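2-(acetamidomethylene)succinate hydrolase (Mesorhizobium loti, PDB 3KXP) catalyses the last step of vitamin B6 degradation, hydrolysing (E)-2-(acetamidomethylene)succinate to succinic semialdehyde, acetate, ammonia and carbon dioxide. Local coordinates at residues Lys267-Ser270 against Ala271-Ala275; Pro169-Thr173 against Glu174-Ala178; Ala125-Ile128 against Arg129-Arg133; Val53-Arg57 against Ile58-Val62. One frame throughout, in Å; residues are numbered along the deposited sequence.

Contact 1: residues Lys267-Ser270 against Ala271-Ala275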
loop_
_atom_site.group_PDB
_atom_site.type_symbol
_atom_site.label_atom_id
_atom_site.label_comp_id
_atom_site.label_asym_id
_atom_site.label_seq_id
_atom_site.Cartn_x
_atom_site.Cartn_y
_atom_site.Cartn_z
ATOM N N LYS A 267 9.952 14.968 -12.191
ATOM C CA LYS A 267 9.877 15.414 -13.574
ATOM C C LYS A 267 9.892 14.223 -14.533
ATOM O O LYS A 267 9.753 14.396 -15.741
ATOM C CB LYS A 267 11.032 16.367 -13.902
ATOM C CG LYS A 267 11.037 17.627 -13.064
ATOM C CD LYS A 267 12.074 18.628 -13.555
ATOM C CE LYS A 267 13.484 18.046 -13.624
ATOM N NZ LYS A 267 14.497 19.063 -14.085
ATOM N N LEU A 268 10.048 13.017 -13.994
ATOM C CA LEU A 268 10.062 11.811 -14.819
ATOM C C LEU A 268 8.661 11.199 -14.837
ATOM O O LEU A 268 8.087 10.981 -15.902
ATOM C CB LEU A 268 11.065 10.795 -14.269
ATOM C CG LEU A 268 11.684 9.726 -15.191
ATOM C CD1 LEU A 268 11.474 8.363 -14.566
ATOM C CD2 LEU A 268 11.098 9.775 -16.590
ATOM N N VAL A 269 8.110 10.931 -13.656
ATOM C CA VAL A 269 6.769 10.360 -13.557
ATOM C C VAL A 269 5.791 11.468 -13.177
ATOM O O VAL A 269 5.795 11.956 -12.046
ATOM C CB VAL A 269 6.704 9.232 -12.492
ATOM C CG1 VAL A 269 5.267 8.765 -12.302
ATOM C CG2 VAL A 269 7.577 8.061 -12.921
ATOM N N SER A 270 4.960 11.861 -14.138
ATOM C CA SER A 270 3.976 12.911 -13.933
ATOM C C SER A 270 2.767 12.374 -13.189
ATOM O O SER A 270 2.565 11.162 -13.111
ATOM C CB SER A 270 3.501 13.446 -15.277
ATOM O OG SER A 270 2.610 12.517 -15.872
ATOM N N ALA A 271 1.956 13.284 -12.661
ATOM C CA ALA A 271 0.746 12.895 -11.951
ATOM C C ALA A 271 -0.213 12.186 -12.916
ATOM O O ALA A 271 -0.934 11.268 -12.531
ATOM C CB ALA A 271 0.078 14.120 -11.362
ATOM N N ALA A 272 -0.219 12.620 -14.170
ATOM C CA ALA A 272 -1.083 12.018 -15.181
ATOM C C ALA A 272 -0.635 10.577 -15.432
ATOM O O ALA A 272 -1.464 9.675 -15.572
ATOM C CB ALA A 272 -1.022 12.832 -16.482
ATOM N N ALA A 273 0.677 10.363 -15.477
ATOM C CA ALA A 273 1.217 9.022 -15.689
ATOM C C ALA A 273 0.813 8.085 -14.549
ATOM O O ALA A 273 0.408 6.949 -14.794
ATOM C CB ALA A 273 2.738 9.075 -15.809
ATOM N N LEU A 274 0.913 8.556 -13.306
ATOM C CA LEU A 274 0.538 7.722 -12.167
ATOM C C LEU A 274 -0.949 7.418 -12.194
ATOM O O LEU A 274 -1.367 6.316 -11.844
ATOM C CB LEU A 274 0.879 8.397 -10.834
ATOM C CG LEU A 274 0.399 7.599 -9.602
ATOM C CD1 LEU A 274 1.124 6.251 -9.536
ATOM C CD2 LEU A 274 0.649 8.384 -8.323
ATOM N N ALA A 275 -1.749 8.396 -12.611
ATOM C CA ALA A 275 -3.197 8.207 -12.679
ATOM C C ALA A 275 -3.568 7.087 -13.656
ATOM O O ALA A 275 -4.436 6.265 -13.365
ATOM C CB ALA A 275 -3.879 9.511 -13.089
#

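Contact 2: residues Pro169-Thr173 against Glu174-Ala178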
loop_
_atom_site.group_PDB
_atom_site.type_symbol
_atom_site.label_atom_id
_atom_site.label_comp_id
_atom_site.label_asym_id
_atom_site.label_seq_id
_atom_site.Cartn_x
_atom_site.Cartn_y
_atom_site.Cartn_z
ATOM N N PRO A 169 4.396 2.948 -16.116
ATOM C CA PRO A 169 4.230 2.954 -17.568
ATOM C C PRO A 169 3.659 4.332 -17.889
ATOM O O PRO A 169 3.452 5.140 -16.979
ATOM C CB PRO A 169 3.192 1.853 -17.813
ATOM C CG PRO A 169 3.193 1.028 -16.536
ATOM C CD PRO A 169 3.404 2.068 -15.476
ATOM N N TYR A 170 3.418 4.604 -19.167
ATOM C CA TYR A 170 2.825 5.869 -19.596
ATOM C C TYR A 170 3.658 7.143 -19.447
ATOM O O TYR A 170 3.128 8.241 -19.605
ATOM C CB TYR A 170 1.489 6.084 -18.882
ATOM C CG TYR A 170 0.546 4.911 -18.959
ATOM C CD1 TYR A 170 0.232 4.167 -17.817
ATOM C CD2 TYR A 170 -0.030 4.533 -20.175
ATOM C CE1 TYR A 170 -0.637 3.071 -17.889
ATOM C CE2 TYR A 170 -0.900 3.440 -20.258
ATOM C CZ TYR A 170 -1.196 2.713 -19.115
ATOM O OH TYR A 170 -2.034 1.622 -19.207
ATOM N N ILE A 171 4.943 7.021 -19.138
ATOM C CA ILE A 171 5.787 8.207 -19.012
ATOM C C ILE A 171 5.793 8.918 -20.369
ATOM O O ILE A 171 5.970 8.276 -21.403
ATOM C CB ILE A 171 7.219 7.816 -18.622
ATOM C CG1 ILE A 171 7.199 7.139 -17.247
ATOM C CG2 ILE A 171 8.118 9.042 -18.626
ATOM C CD1 ILE A 171 8.550 6.649 -16.779
ATOM N N GLU A 172 5.594 10.233 -20.375
ATOM C CA GLU A 172 5.563 10.964 -21.642
ATOM C C GLU A 172 6.917 11.111 -22.322
ATOM O O GLU A 172 7.958 11.201 -21.670
ATOM C CB GLU A 172 4.918 12.345 -21.464
ATOM C CG GLU A 172 5.378 13.098 -20.242
ATOM C CD GLU A 172 4.502 12.851 -19.018
ATOM O OE1 GLU A 172 5.023 13.029 -17.900
ATOM O OE2 GLU A 172 3.304 12.504 -19.165
ATOM N N THR A 173 6.880 11.127 -23.649
ATOM C CA THR A 173 8.075 11.247 -24.474
ATOM C C THR A 173 9.024 12.369 -24.046
ATOM O O THR A 173 10.240 12.174 -23.981
ATOM C CB THR A 173 7.685 11.468 -25.948
ATOM O OG1 THR A 173 6.894 10.363 -26.398
ATOM C CG2 THR A 173 8.925 11.578 -26.824
ATOM N N GLU A 174 8.464 13.539 -23.753
ATOM C CA GLU A 174 9.260 14.693 -23.350
ATOM C C GLU A 174 10.113 14.421 -22.113
ATOM O O GLU A 174 11.265 14.853 -22.042
ATOM C CB GLU A 174 8.347 15.896 -23.082
ATOM C CG GLU A 174 7.497 16.339 -24.275
ATOM C CD GLU A 174 6.514 15.270 -24.743
ATOM O OE1 GLU A 174 5.960 14.541 -23.886
ATOM O OE2 GLU A 174 6.284 15.169 -25.971
ATOM N N ALA A 175 9.545 13.707 -21.145
ATOM C CA ALA A 175 10.249 13.386 -19.907
ATOM C C ALA A 175 11.429 12.452 -20.179
ATOM O O ALA A 175 12.500 12.594 -19.581
ATOM C CB ALA A 175 9.281 12.754 -18.904
ATOM N N LEU A 176 11.231 11.498 -21.082
ATOM C CA LEU A 176 12.295 10.578 -21.450
ATOM C C LEU A 176 13.311 11.294 -22.343
ATOM O O LEU A 176 14.492 10.949 -22.328
ATOM C CB LEU A 176 11.719 9.343 -22.153
ATOM C CG LEU A 176 11.025 8.393 -21.164
ATOM C CD1 LEU A 176 10.180 7.349 -21.885
ATOM C CD2 LEU A 176 12.092 7.744 -20.289
ATOM N N ASP A 177 12.858 12.289 -23.109
ATOM C CA ASP A 177 13.776 13.051 -23.959
ATOM C C ASP A 177 14.764 13.749 -23.034
ATOM O O ASP A 177 15.961 13.785 -23.299
ATOM C CB ASP A 177 13.043 14.126 -24.780
ATOM C CG ASP A 177 12.184 13.542 -25.890
ATOM O OD1 ASP A 177 12.452 12.402 -26.303
ATOM O OD2 ASP A 177 11.246 14.224 -26.363
ATOM N N ALA A 178 14.246 14.290 -21.935
ATOM C CA ALA A 178 15.066 15.006 -20.969
ATOM C C ALA A 178 16.088 14.101 -20.299
ATOM O O ALA A 178 17.253 14.482 -20.133
ATOM C CB ALA A 178 14.181 15.650 -19.914
#

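Contact 3: residues Ala125-Ile128 against Arg129-Arg133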
loop_
_atom_site.group_PDB
_atom_site.type_symbol
_atom_site.label_atom_id
_atom_site.label_comp_id
_atom_site.label_asym_id
_atom_site.label_seq_id
_atom_site.Cartn_x
_atom_site.Cartn_y
_atom_site.Cartn_z
ATOM N N ALA A 125 17.018 -12.241 -11.673
ATOM C CA ALA A 125 16.664 -13.635 -11.434
ATOM C C ALA A 125 17.950 -14.417 -11.169
ATOM O O ALA A 125 18.049 -15.170 -10.195
ATOM C CB ALA A 125 15.954 -14.202 -12.647
ATOM N N GLY A 126 18.938 -14.226 -12.043
ATOM C CA GLY A 126 20.204 -14.913 -11.886
ATOM C C GLY A 126 20.804 -14.689 -10.511
ATOM O O GLY A 126 21.264 -15.626 -9.868
ATOM N N LEU A 127 20.780 -13.444 -10.052
ATOM C CA LEU A 127 21.342 -13.080 -8.757
ATOM C C LEU A 127 20.548 -13.678 -7.590
ATOM O O LEU A 127 21.124 -14.118 -6.590
ATOM C CB LEU A 127 21.409 -11.551 -8.658
ATOM C CG LEU A 127 22.125 -10.861 -7.496
ATOM C CD1 LEU A 127 21.244 -10.911 -6.285
ATOM C CD2 LEU A 127 23.475 -11.507 -7.229
ATOM N N ILE A 128 19.228 -13.706 -7.708
ATOM C CA ILE A 128 18.426 -14.282 -6.646
ATOM C C ILE A 128 18.737 -15.779 -6.561
ATOM O O ILE A 128 18.916 -16.318 -5.471
ATOM C CB ILE A 128 16.920 -14.045 -6.896
ATOM C CG1 ILE A 128 16.629 -12.540 -6.854
ATOM C CG2 ILE A 128 16.087 -14.753 -5.824
ATOM C CD1 ILE A 128 15.243 -12.170 -7.300
ATOM N N ARG A 129 18.817 -16.443 -7.711
ATOM C CA ARG A 129 19.134 -17.873 -7.746
ATOM C C ARG A 129 20.528 -18.141 -7.182
ATOM O O ARG A 129 20.712 -19.046 -6.370
ATOM C CB ARG A 129 19.081 -18.404 -9.179
ATOM C CG ARG A 129 17.689 -18.654 -9.697
ATOM C CD ARG A 129 17.690 -18.652 -11.207
ATOM N NE ARG A 129 16.361 -18.870 -11.761
ATOM C CZ ARG A 129 16.032 -18.610 -13.020
ATOM N NH1 ARG A 129 16.942 -18.115 -13.849
ATOM N NH2 ARG A 129 14.801 -18.854 -13.455
ATOM N N THR A 130 21.504 -17.346 -7.615
ATOM C CA THR A 130 22.881 -17.508 -7.166
ATOM C C THR A 130 23.038 -17.271 -5.670
ATOM O O THR A 130 23.844 -17.931 -5.017
ATOM C CB THR A 130 23.825 -16.565 -7.929
ATOM O OG1 THR A 130 23.770 -16.880 -9.325
ATOM C CG2 THR A 130 25.260 -16.719 -7.438
ATOM N N LEU A 131 22.273 -16.336 -5.124
ATOM C CA LEU A 131 22.363 -16.056 -3.697
ATOM C C LEU A 131 21.674 -17.157 -2.909
ATOM O O LEU A 131 21.977 -17.378 -1.740
ATOM C CB LEU A 131 21.714 -14.711 -3.371
ATOM C CG LEU A 131 22.390 -13.455 -3.921
ATOM C CD1 LEU A 131 21.601 -12.233 -3.464
ATOM C CD2 LEU A 131 23.836 -13.383 -3.429
ATOM N N ALA A 132 20.741 -17.838 -3.570
ATOM C CA ALA A 132 19.973 -18.928 -2.972
ATOM C C ALA A 132 19.655 -18.703 -1.495
ATOM O O ALA A 132 19.997 -19.526 -0.647
ATOM C CB ALA A 132 20.720 -20.248 -3.149
ATOM N N ARG A 133 19.008 -17.584 -1.194
ATOM C CA ARG A 133 18.628 -17.268 0.179
ATOM C C ARG A 133 17.124 -17.038 0.255
ATOM O O ARG A 133 16.637 -16.386 1.172
ATOM C CB ARG A 133 19.358 -16.018 0.670
ATOM C CG ARG A 133 20.862 -16.087 0.519
ATOM C CD ARG A 133 21.552 -14.927 1.221
ATOM N NE ARG A 133 22.937 -14.790 0.775
ATOM C CZ ARG A 133 23.807 -13.923 1.282
ATOM N NH1 ARG A 133 23.440 -13.112 2.267
ATOM N NH2 ARG A 133 25.040 -13.858 0.793
HETATM O O HOH W 1 18.156 -15.971 -3.074
#

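Contact 4: residues Val53-Arg57 against Ile58-Val62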
loop_
_atom_site.group_PDB
_atom_site.type_symbol
_atom_site.label_atom_id
_atom_site.label_comp_id
_atom_site.label_asym_id
_atom_site.label_seq_id
_atom_site.Cartn_x
_atom_site.Cartn_y
_atom_site.Cartn_z
ATOM N N VAL A 53 29.868 -10.779 -7.547
ATOM C CA VAL A 53 29.232 -12.080 -7.598
ATOM C C VAL A 53 29.048 -12.552 -9.019
ATOM O O VAL A 53 28.450 -11.866 -9.846
ATOM C CB VAL A 53 27.856 -12.042 -6.923
ATOM C CG1 VAL A 53 27.248 -13.443 -6.898
ATOM C CG2 VAL A 53 27.994 -11.484 -5.512
ATOM N N ASP A 54 29.574 -13.736 -9.297
ATOM C CA ASP A 54 29.451 -14.330 -10.615
ATOM C C ASP A 54 28.108 -15.043 -10.604
ATOM O O ASP A 54 27.903 -15.972 -9.828
ATOM C CB ASP A 54 30.594 -15.321 -10.844
ATOM C CG ASP A 54 30.594 -15.917 -12.240
ATOM O OD1 ASP A 54 31.583 -16.602 -12.584
ATOM O OD2 ASP A 54 29.615 -15.715 -12.989
ATOM N N ILE A 55 27.178 -14.582 -11.431
ATOM C CA ILE A 55 25.861 -15.201 -11.495
ATOM C C ILE A 55 25.704 -15.933 -12.826
ATOM O O ILE A 55 24.590 -16.224 -13.267
ATOM C CB ILE A 55 24.736 -14.153 -11.342
ATOM C CG1 ILE A 55 24.767 -13.167 -12.516
ATOM C CG2 ILE A 55 24.891 -13.421 -10.019
ATOM C CD1 ILE A 55 23.559 -12.227 -12.575
ATOM N N GLY A 56 26.839 -16.215 -13.461
ATOM C CA GLY A 56 26.836 -16.926 -14.723
ATOM C C GLY A 56 26.791 -16.026 -15.936
ATOM O O GLY A 56 27.806 -15.789 -16.586
ATOM N N ARG A 57 25.602 -15.522 -16.244
ATOM C CA ARG A 57 25.412 -14.656 -17.398
ATOM C C ARG A 57 26.274 -13.403 -17.315
ATOM O O ARG A 57 26.542 -12.764 -18.329
ATOM C CB ARG A 57 23.925 -14.285 -17.527
ATOM C CG ARG A 57 23.251 -13.933 -16.201
ATOM C CD ARG A 57 21.738 -13.698 -16.338
ATOM N NE ARG A 57 21.418 -12.448 -17.028
ATOM C CZ ARG A 57 21.064 -12.363 -18.304
ATOM N NH1 ARG A 57 20.976 -13.458 -19.043
ATOM N NH2 ARG A 57 20.806 -11.181 -18.844
ATOM N N ILE A 58 26.724 -13.065 -16.109
ATOM C CA ILE A 58 27.547 -11.876 -15.906
ATOM C C ILE A 58 27.998 -11.817 -14.450
ATOM O O ILE A 58 27.549 -12.611 -13.627
ATOM C CB ILE A 58 26.741 -10.581 -16.251
ATOM C CG1 ILE A 58 27.632 -9.346 -16.125
ATOM C CG2 ILE A 58 25.539 -10.442 -15.319
ATOM C CD1 ILE A 58 26.961 -8.056 -16.558
ATOM N N THR A 59 28.897 -10.888 -14.139
ATOM C CA THR A 59 29.379 -10.720 -12.776
ATOM C C THR A 59 28.943 -9.340 -12.294
ATOM O O THR A 59 29.132 -8.336 -12.993
ATOM C CB THR A 59 30.924 -10.838 -12.705
ATOM O OG1 THR A 59 31.320 -12.151 -13.132
ATOM C CG2 THR A 59 31.425 -10.599 -11.272
ATOM N N LEU A 60 28.358 -9.293 -11.098
ATOM C CA LEU A 60 27.874 -8.037 -10.538
ATOM C C LEU A 60 28.500 -7.723 -9.195
ATOM O O LEU A 60 28.815 -8.628 -8.432
ATOM C CB LEU A 60 26.354 -8.095 -10.364
ATOM C CG LEU A 60 25.521 -8.339 -11.621
ATOM C CD1 LEU A 60 24.052 -8.506 -11.247
ATOM C CD2 LEU A 60 25.706 -7.182 -12.584
ATOM N N ASN A 61 28.680 -6.437 -8.908
ATOM C CA ASN A 61 29.231 -6.012 -7.626
ATOM C C ASN A 61 28.053 -5.738 -6.688
ATOM O O ASN A 61 27.046 -5.165 -7.108
ATOM C CB ASN A 61 30.058 -4.735 -7.787
ATOM C CG ASN A 61 30.689 -4.286 -6.482
ATOM O OD1 ASN A 61 31.448 -5.031 -5.872
ATOM N ND2 ASN A 61 30.372 -3.065 -6.045
ATOM N N VAL A 62 28.167 -6.153 -5.430
ATOM C CA VAL A 62 27.090 -5.936 -4.471
ATOM C C VAL A 62 27.633 -5.516 -3.110
ATOM O O VAL A 62 28.818 -5.691 -2.827
ATOM C CB VAL A 62 26.217 -7.211 -4.304
ATOM C CG1 VAL A 62 25.680 -7.657 -5.656
ATOM C CG2 VAL A 62 27.025 -8.329 -3.668
HETATM O O HOH W 2 30.374 -13.842 -15.510
#

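Contact 1: residues Lys267-Ser270 against Ala271-Ala275
Ser270 OG reaches forward over the first turn of helix 271-280 and accepts from Ala273 N at 2.9 Å, in a fairly straight bond with 158° at the hydrogen. Its chi1 of 76° sets OG between the backbone N and the carbonyl carbon, which brings the oxygen round to that amide. Ala273 CB lies 3.4 Å from the same OG. Ser270 is held by its main chain as well: its carbonyl O accepts from Leu274 N at 3.1 Å, and these two bonds make the tight part of the contact. The residue is thus a true N-cap, starting the helix that follows strand 258-263 in the alpha/beta hydrolase fold. With an alanine here, the amide of Ala273 would probably lose its side-chain acceptor, and Glu172, weakly bonded to the same hydroxyl, would lose this partner. The inner side is buried. Val269 CG1 comes within 4.3 Å of Ala273 CB, and the valine side chain lies about 4 Å from that of Asp166, a probable active-site residue. Leu274 is packed against Ile260 and Arg262 of strand 258-263 and Val286 and Val288 of strand 286-289. The outer side is looser: Ala271 and Ala272 turn small methyl groups to an exposed surface of the helix.

Contact 2: residues Pro169-Thr173 against Glu174-Ala178
Ile171 CG2 meets two apolar groups of the helix, Ala175 CB and Leu176 CG, each at 3.9 Å. The side chains of Ile171 and Leu176 cross at about a right angle, and with chi1 of Ile171 at -63° its CG2 branch is anti to the backbone N and does the touching. Leu268 packs on Ile171 as well. Backbone bonds start the helix. Glu172, at the N-cap, offers its carbonyl O to Ala175 N at 3.0 Å and to Leu176 N at 3.3 Å, both weak bonds. One residue on, the helical pattern is firmer: Thr173 O accepts from Asp177 N at 2.8 Å. Among the polar side chains, Glu174 bends at chi2 and folds back across the helix start, so that its OE1 lies 3.4 Å from Glu172 CB. The two glutamates cross at about a right angle with their carboxylate planes 33° apart. Their charged oxygens stay separate, Glu172 OE2 being 5.8 Å from Glu174 OE1, and the helix N-terminus probably eases the repulsion. Asp177 OD2 stands 3.5 Å from Thr173 CG2, while its OD1 forms a salt bridge with Arg244. The segment follows strand 159-165 and Asp166, with the side chain of Ile171 about 7 Å from that of the probable nucleophile Ser142; helix 173-182 is consistent with the start of the cap region that alpha/beta hydrolases commonly insert at this point.

Contact 3: residues Ala125-Ile128 against Arg129-Arg133
The Arg129 guanidinium has Ala125 CB over one face, 4.2 Å above its plane and offset toward the rim. Its chain is extended from CG to NE and runs past the carbonyl of Ala125, whose O is 3.5 Å from Arg129 CG. The other flat group, the guanidinium of Arg133, forms a salt bridge with Glu64. These residues make up the last turns and the C-terminal end of helix 117-131, one of the helices that flank the central sheet of the alpha/beta hydrolase fold. Regular i to i+4 bonds run along it, including Arg129 N to Ala125 O with 170° at the hydrogen. Gly126 O is gripped twice. Thr130 N donates to it at 2.8 Å, and Thr130 OG1 adds a second bond at 2.9 Å from above the carbonyl plane, 40° out of it. A chi1 of -61° sets this hydroxyl beside its own backbone N, folded down against the preceding turn. On the buried side, Leu127 and Leu131 cross obliquely one turn apart, with Leu131 CB 3.3 Å from Leu127 O. Both leucines also pack on Leu72 of strand 70-74, as does Ile128. The helix ends at Ala132, which takes a positive phi. Its N still reaches Ile128 O in a weak bond of 3.0 Å, and the next amide gets there through water: a water molecule donates to Ile128 O at 2.5 Å and accepts from Arg133 N at 2.6 Å.

Contact 4: residues Val53-Arg57 against Ile58-Val62
Ile55 and Ile58 lie side by side, pointing the same way, with Ile55 CD1 against Ile58 CG2 at 3.8 Å. The chi1 of Ile55, 64°, stands CG1 between the backbone N and the carbonyl carbon and carries CD1 over to the second strand, where it also meets Leu60 CD1 at 4.0 Å. Val53 and Val62 slant across one another, touching through their CG2 methyls at 3.8 Å. A valine in place of Ile55 would lose CD1, which is likely to open a gap beside Ile58 and Leu60. Asp54 and Thr59 occupy the other face as a non-hydrogen-bonded antiparallel pair. They are linked by a water, 3.2 Å from Asp54 OD2 and 3.1 Å from Thr59 OG1. The same OD2 accepts from Gly56 N at 2.9 Å, on its anti side and 31° out of the carboxylate plane, closing an Asx turn. Gly56 itself has backbone angles that call for glycine. Behind the side chains, Val53 and Leu60 form the hydrogen-bonded pair, N to O both ways, and Ile55 N donates to Ile58 O at 3.0 Å to close the hairpin. Strand 49-54 is the outermost of the central sheet on this side; Leu60 and Val62 pack on Val100 of strand 96-100, and at the turn helix 117-131 receives Ile55 against Leu127 and Thr130, and Arg57 in a salt bridge with Asp123.

In the fold
The four contacts form two pairs on opposite sides of the chain's centre. Contacts 1 and 2 start helices after neighbouring parallel strands, 258-263 and 159-165, and touch directly, Leu268 O lying 3.3 Å from Ile171 CG2. Both contain a helix N-cap, but contact 1 is partly buried and capped by a hydroxyl, whereas contact 2 is a surface contact rich in carboxylates. Contacts 3 and 4 lie near the other edge of the sheet, a helix end against a hairpin, and meet where Thr130 CG2 is 3.9 Å from Val53 CG1. Both are partly buried, combining aliphatic packing with bridging waters. The nearest atoms of contacts 2 and 3 are about 20 Å apart.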